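Local coordinates for acetate kinase (Entamoeba histolytica, PDB 4H0O), which is a pyrophosphate-dependent acetate kinase of the ASKHA superfamily that probably interconverts acetate and acetyl phosphate, with magnesium as cofactor, at residues 330-335 with 342-347; 373-376 with 382-385. All coordinates share one frame; numbering follows the deposited sequence.

Contact 1: 330-335 with 342-347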
loop_
_atom_site.group_PDB
_atom_site.type_symbol
_atom_site.label_atom_id
_atom_site.label_comp_id
_atom_site.label_asym_id
_atom_site.label_seq_id
_atom_site.Cartn_x
_atom_site.Cartn_y
_atom_site.Cartn_z
ATOM N N LEU B 330 -16.558 -11.606 -4.007
ATOM C CA LEU B 330 -15.118 -11.684 -4.229
ATOM C C LEU B 330 -14.854 -12.708 -5.332
ATOM O O LEU B 330 -15.312 -13.852 -5.247
ATOM C CB LEU B 330 -14.395 -12.089 -2.939
ATOM C CG LEU B 330 -12.871 -12.237 -3.020
ATOM C CD1 LEU B 330 -12.210 -10.884 -3.205
ATOM C CD2 LEU B 330 -12.301 -12.949 -1.792
ATOM N N VAL B 331 -14.137 -12.299 -6.372
ATOM C CA VAL B 331 -13.902 -13.183 -7.509
ATOM C C VAL B 331 -12.422 -13.374 -7.814
ATOM O O VAL B 331 -11.663 -12.408 -7.897
ATOM C CB VAL B 331 -14.610 -12.664 -8.776
ATOM C CG1 VAL B 331 -14.045 -11.313 -9.184
ATOM C CG2 VAL B 331 -14.473 -13.672 -9.909
ATOM N N PHE B 332 -12.018 -14.630 -7.986
ATOM C CA PHE B 332 -10.646 -14.944 -8.359
ATOM C C PHE B 332 -10.537 -15.244 -9.851
ATOM O O PHE B 332 -11.391 -15.931 -10.415
ATOM C CB PHE B 332 -10.138 -16.135 -7.553
ATOM C CG PHE B 332 -10.028 -15.867 -6.085
ATOM C CD1 PHE B 332 -8.938 -15.176 -5.575
ATOM C CD2 PHE B 332 -11.008 -16.314 -5.209
ATOM C CE1 PHE B 332 -8.829 -14.930 -4.217
ATOM C CE2 PHE B 332 -10.906 -16.073 -3.852
ATOM C CZ PHE B 332 -9.814 -15.379 -3.354
ATOM N N THR B 333 -9.487 -14.734 -10.490
ATOM C CA THR B 333 -9.295 -14.992 -11.913
ATOM C C THR B 333 -7.822 -15.165 -12.274
ATOM O O THR B 333 -6.943 -15.032 -11.419
ATOM C CB THR B 333 -9.947 -13.900 -12.791
ATOM O OG1 THR B 333 -9.947 -14.317 -14.162
ATOM C CG2 THR B 333 -9.195 -12.594 -12.669
ATOM N N ASP B 334 -7.575 -15.473 -13.544
ATOM C CA ASP B 334 -6.251 -15.847 -14.046
ATOM C C ASP B 334 -5.658 -17.084 -13.369
ATOM O O ASP B 334 -6.240 -17.622 -12.423
ATOM C CB ASP B 334 -5.269 -14.674 -14.012
ATOM C CG ASP B 334 -3.925 -15.033 -14.622
ATOM O OD1 ASP B 334 -3.776 -16.184 -15.082
ATOM O OD2 ASP B 334 -3.013 -14.178 -14.620
ATOM N N GLN B 335 -4.500 -17.518 -13.868
ATOM C CA GLN B 335 -3.910 -18.822 -13.537
ATOM C C GLN B 335 -3.933 -19.219 -12.060
ATOM O O GLN B 335 -4.469 -20.271 -11.709
ATOM C CB GLN B 335 -2.482 -18.920 -14.088
ATOM C CG GLN B 335 -2.341 -19.827 -15.304
ATOM C CD GLN B 335 -1.413 -21.003 -15.051
ATOM O OE1 GLN B 335 -0.587 -20.973 -14.136
ATOM N NE2 GLN B 335 -1.548 -22.049 -15.859
ATOM N N GLN B 342 -5.324 -23.323 -2.390
ATOM C CA GLN B 342 -4.719 -22.935 -1.119
ATOM C C GLN B 342 -4.711 -21.417 -0.931
ATOM O O GLN B 342 -4.874 -20.926 0.188
ATOM C CB GLN B 342 -3.293 -23.484 -0.993
ATOM C CG GLN B 342 -3.196 -25.001 -0.844
ATOM C CD GLN B 342 -3.068 -25.713 -2.175
ATOM O OE1 GLN B 342 -3.400 -25.157 -3.223
ATOM N NE2 GLN B 342 -2.578 -26.949 -2.143
ATOM N N VAL B 343 -4.514 -20.681 -2.023
ATOM C CA VAL B 343 -4.533 -19.221 -1.976
ATOM C C VAL B 343 -5.927 -18.704 -1.632
ATOM O O VAL B 343 -6.080 -17.835 -0.769
ATOM C CB VAL B 343 -4.041 -18.599 -3.306
ATOM C CG1 VAL B 343 -4.459 -17.140 -3.417
ATOM C CG2 VAL B 343 -2.528 -18.724 -3.419
ATOM N N ARG B 344 -6.939 -19.253 -2.300
ATOM C CA ARG B 344 -8.327 -18.865 -2.060
ATOM C C ARG B 344 -8.742 -19.177 -0.626
ATOM O O ARG B 344 -9.411 -18.373 0.026
ATOM C CB ARG B 344 -9.267 -19.574 -3.043
ATOM C CG ARG B 344 -9.019 -19.245 -4.518
ATOM C CD ARG B 344 -10.105 -19.845 -5.406
ATOM N NE ARG B 344 -10.138 -21.306 -5.342
ATOM C CZ ARG B 344 -9.807 -22.107 -6.350
ATOM N NH1 ARG B 344 -9.428 -21.592 -7.511
ATOM N NH2 ARG B 344 -9.863 -23.425 -6.201
ATOM N N LYS B 345 -8.338 -20.347 -0.141
ATOM C CA LYS B 345 -8.650 -20.757 1.224
ATOM C C LYS B 345 -7.982 -19.824 2.229
ATOM O O LYS B 345 -8.609 -19.381 3.190
ATOM C CB LYS B 345 -8.210 -22.204 1.464
ATOM C CG LYS B 345 -8.533 -22.745 2.852
ATOM C CD LYS B 345 -9.969 -22.432 3.251
ATOM C CE LYS B 345 -10.440 -23.320 4.396
ATOM N NZ LYS B 345 -9.374 -23.560 5.401
ATOM N N ALA B 346 -6.710 -19.517 1.992
ATOM C CA ALA B 346 -5.971 -18.630 2.880
ATOM C C ALA B 346 -6.652 -17.266 2.979
ATOM O O ALA B 346 -6.777 -16.703 4.068
ATOM C CB ALA B 346 -4.533 -18.485 2.415
ATOM N N ILE B 347 -7.097 -16.744 1.841
ATOM C CA ILE B 347 -7.784 -15.457 1.812
ATOM C C ILE B 347 -9.132 -15.516 2.538
ATOM O O ILE B 347 -9.434 -14.669 3.385
ATOM C CB ILE B 347 -7.987 -14.957 0.369
ATOM C CG1 ILE B 347 -6.642 -14.599 -0.263
ATOM C CG2 ILE B 347 -8.904 -13.752 0.345
ATOM C CD1 ILE B 347 -5.812 -13.645 0.579
#

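Contact 2: 373-376 with 382-385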
loop_
_atom_site.group_PDB
_atom_site.type_symbol
_atom_site.label_atom_id
_atom_site.label_comp_id
_atom_site.label_asym_id
_atom_site.label_seq_id
_atom_site.Cartn_x
_atom_site.Cartn_y
_atom_site.Cartn_z
ATOM N N PHE B 373 -19.634 -20.797 -7.942
ATOM C CA PHE B 373 -19.518 -20.284 -6.582
ATOM C C PHE B 373 -18.904 -21.325 -5.652
ATOM O O PHE B 373 -19.285 -22.495 -5.676
ATOM C CB PHE B 373 -20.887 -19.850 -6.055
ATOM C CG PHE B 373 -21.462 -18.660 -6.769
ATOM C CD1 PHE B 373 -22.191 -18.820 -7.935
ATOM C CD2 PHE B 373 -21.271 -17.380 -6.273
ATOM C CE1 PHE B 373 -22.721 -17.728 -8.594
ATOM C CE2 PHE B 373 -21.798 -16.283 -6.928
ATOM C CZ PHE B 373 -22.524 -16.457 -8.090
ATOM N N LEU B 374 -17.951 -20.891 -4.833
ATOM C CA LEU B 374 -17.283 -21.783 -3.896
ATOM C C LEU B 374 -17.830 -21.615 -2.480
ATOM O O LEU B 374 -17.555 -22.430 -1.597
ATOM C CB LEU B 374 -15.772 -21.540 -3.927
ATOM C CG LEU B 374 -15.152 -21.552 -5.326
ATOM C CD1 LEU B 374 -13.635 -21.393 -5.281
ATOM C CD2 LEU B 374 -15.536 -22.826 -6.057
ATOM N N THR B 375 -18.604 -20.553 -2.270
ATOM C CA THR B 375 -19.256 -20.316 -0.986
ATOM C C THR B 375 -20.639 -20.952 -0.946
ATOM O O THR B 375 -21.270 -21.158 -1.986
ATOM C CB THR B 375 -19.411 -18.808 -0.677
ATOM O OG1 THR B 375 -19.644 -18.082 -1.891
ATOM C CG2 THR B 375 -18.170 -18.267 -0.007
ATOM N N MET B 376 -21.102 -21.259 0.263
ATOM C CA MET B 376 -22.486 -21.657 0.475
ATOM C C MET B 376 -23.389 -20.521 0.002
ATOM O O MET B 376 -23.011 -19.350 0.085
ATOM C CB MET B 376 -22.738 -21.924 1.961
ATOM C CG MET B 376 -21.705 -22.824 2.630
ATOM S SD MET B 376 -21.677 -24.502 1.959
ATOM C CE MET B 376 -20.461 -25.284 3.025
ATOM N N GLN B 382 -20.371 -13.647 -1.172
ATOM C CA GLN B 382 -20.181 -14.754 -2.102
ATOM C C GLN B 382 -18.768 -14.755 -2.679
ATOM O O GLN B 382 -18.161 -13.695 -2.856
ATOM C CB GLN B 382 -21.222 -14.697 -3.224
ATOM C CG GLN B 382 -22.632 -15.060 -2.772
ATOM C CD GLN B 382 -22.712 -16.453 -2.171
ATOM O OE1 GLN B 382 -22.341 -17.439 -2.810
ATOM N NE2 GLN B 382 -23.188 -16.538 -0.930
ATOM N N VAL B 383 -18.247 -15.948 -2.956
ATOM C CA VAL B 383 -16.927 -16.099 -3.564
ATOM C C VAL B 383 -17.034 -16.964 -4.815
ATOM O O VAL B 383 -17.651 -18.034 -4.787
ATOM C CB VAL B 383 -15.920 -16.748 -2.588
ATOM C CG1 VAL B 383 -14.588 -17.004 -3.284
ATOM C CG2 VAL B 383 -15.707 -15.868 -1.375
ATOM N N CYS B 384 -16.443 -16.508 -5.916
ATOM C CA CYS B 384 -16.466 -17.295 -7.141
ATOM C C CYS B 384 -15.151 -17.202 -7.900
ATOM O O CYS B 384 -14.360 -16.277 -7.692
ATOM C CB CYS B 384 -17.618 -16.855 -8.045
ATOM S SG CYS B 384 -17.269 -15.370 -9.007
ATOM N N VAL B 385 -14.923 -18.179 -8.770
ATOM C CA VAL B 385 -13.823 -18.126 -9.721
ATOM C C VAL B 385 -14.431 -17.846 -11.087
ATOM O O VAL B 385 -15.500 -18.370 -11.413
ATOM C CB VAL B 385 -13.037 -19.451 -9.766
ATOM C CG1 VAL B 385 -12.136 -19.577 -8.555
ATOM C CG2 VAL B 385 -13.992 -20.641 -9.843
#

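Contact 1: 330-335 with 342-347
One face of the F332 ring takes the aliphatic stem of R344, while the methyl CG2 of I347 sits at the ring's edge, close to its plane. The face contact is CH-pi: R344 CG stands 3.7 Å from the centroid of the F332 ring, 16° off its normal and shifted toward the CD2-CE2 rim. R344 CD follows at 3.6 Å from F332 CD2, and R344 CB rests 3.9 Å from F332 CE2; three successive carbons line the CD2-CE2 side of the face. Beyond CD the chain bends (chi3 -62°), and the guanidinium leaves the ring, its plane turned 59° from it. The charged end is instead bound on all three nitrogens: NE to N363 OD1, NH2 to the carbonyl of S366, and NH1 to the carbonyls of G337 and L338 near the C-terminal end of helix 334-339, whose dipole probably favours the positive charge. These bonds probably help to hold the methylenes over F332. At the edge, I347 CG2 is 4.1 Å from F332 CZ and equally 4.1 Å from L330 CD2, the L330 and I347 side chains crossing at about a right angle. I347 also packs on L313 and I317 of helix 299-324; the F332 ring touches V383, and F332 CB touches V385, of the adjacent strand. Strand 330-333 and helix 342-347 run nearly antiparallel, their short segment axes approaching to 10.8 Å. I347 lies about 9 Å, side chain to side chain, from M285 of the predicted ATP site. This helix, returning over the strand, belongs to an elaborated beta-alpha-beta crossover, consistent with the ribonuclease H-like fold, in which helix 360-365 and strand 372-373 precede the parallel strand 382-385.

Contact 2: 373-376 with 382-385
The side chains of F373 and Q382 cross at about a right angle, with ring and amide planes 54° apart; F373 CD2 comes 3.6 Å from Q382 OE1. C384 CB lies over one face of the same ring, and C384 SG is above that face at a distance, 5.4 Å from the F373 centroid, a loose sulfur-aromatic contact. A bend at chi2 (-58°) carries the Q382 amide to the loop, where NE2 gives a nearly straight bond to M376 O (3.0 Å), in both the amide and the carbonyl plane. F373 and C384 form a non-hydrogen-bonded antiparallel pair, making strand 372-373 the outermost strand, within this chain, of the six-stranded mixed sheet. L374 N reaches V383 O at 2.9 Å, but the return bond from V383 N goes not to the L374 carbonyl but to T375 OG1, at 2.8 Å. That hydroxyl donates in turn to Q382 OE1, approaching from above the carbonyl plane, 71° out of it. The other branch of T375, CG2, meets V383 CG2 at 3.7 Å, the two side chains crossing nearly perpendicularly. L374 and V385 cross likewise, CD1 to CG1 at 4.0 Å, next to R344.

How the contacts relate
Following the chain, strand 329-333 comes first, helix 334-339 turns it round, and contact 1 closes when helix 341-350 comes back against the strand. Contact 2 opens only afterwards: the chain passes through helix 360-365 into the short strand 372-373, loops through 374-381 and closes on strand 382-385. The two loops are therefore in series, neither nested nor crossed. In space they join, because 382-385 is the parallel neighbour of 329-333, with probable backbone bonds from L330 N to Q382 O and from F332 N to C384 O. R344 of contact 1 also packs on L374 of contact 2, tying the helix to the loop beside the sheet.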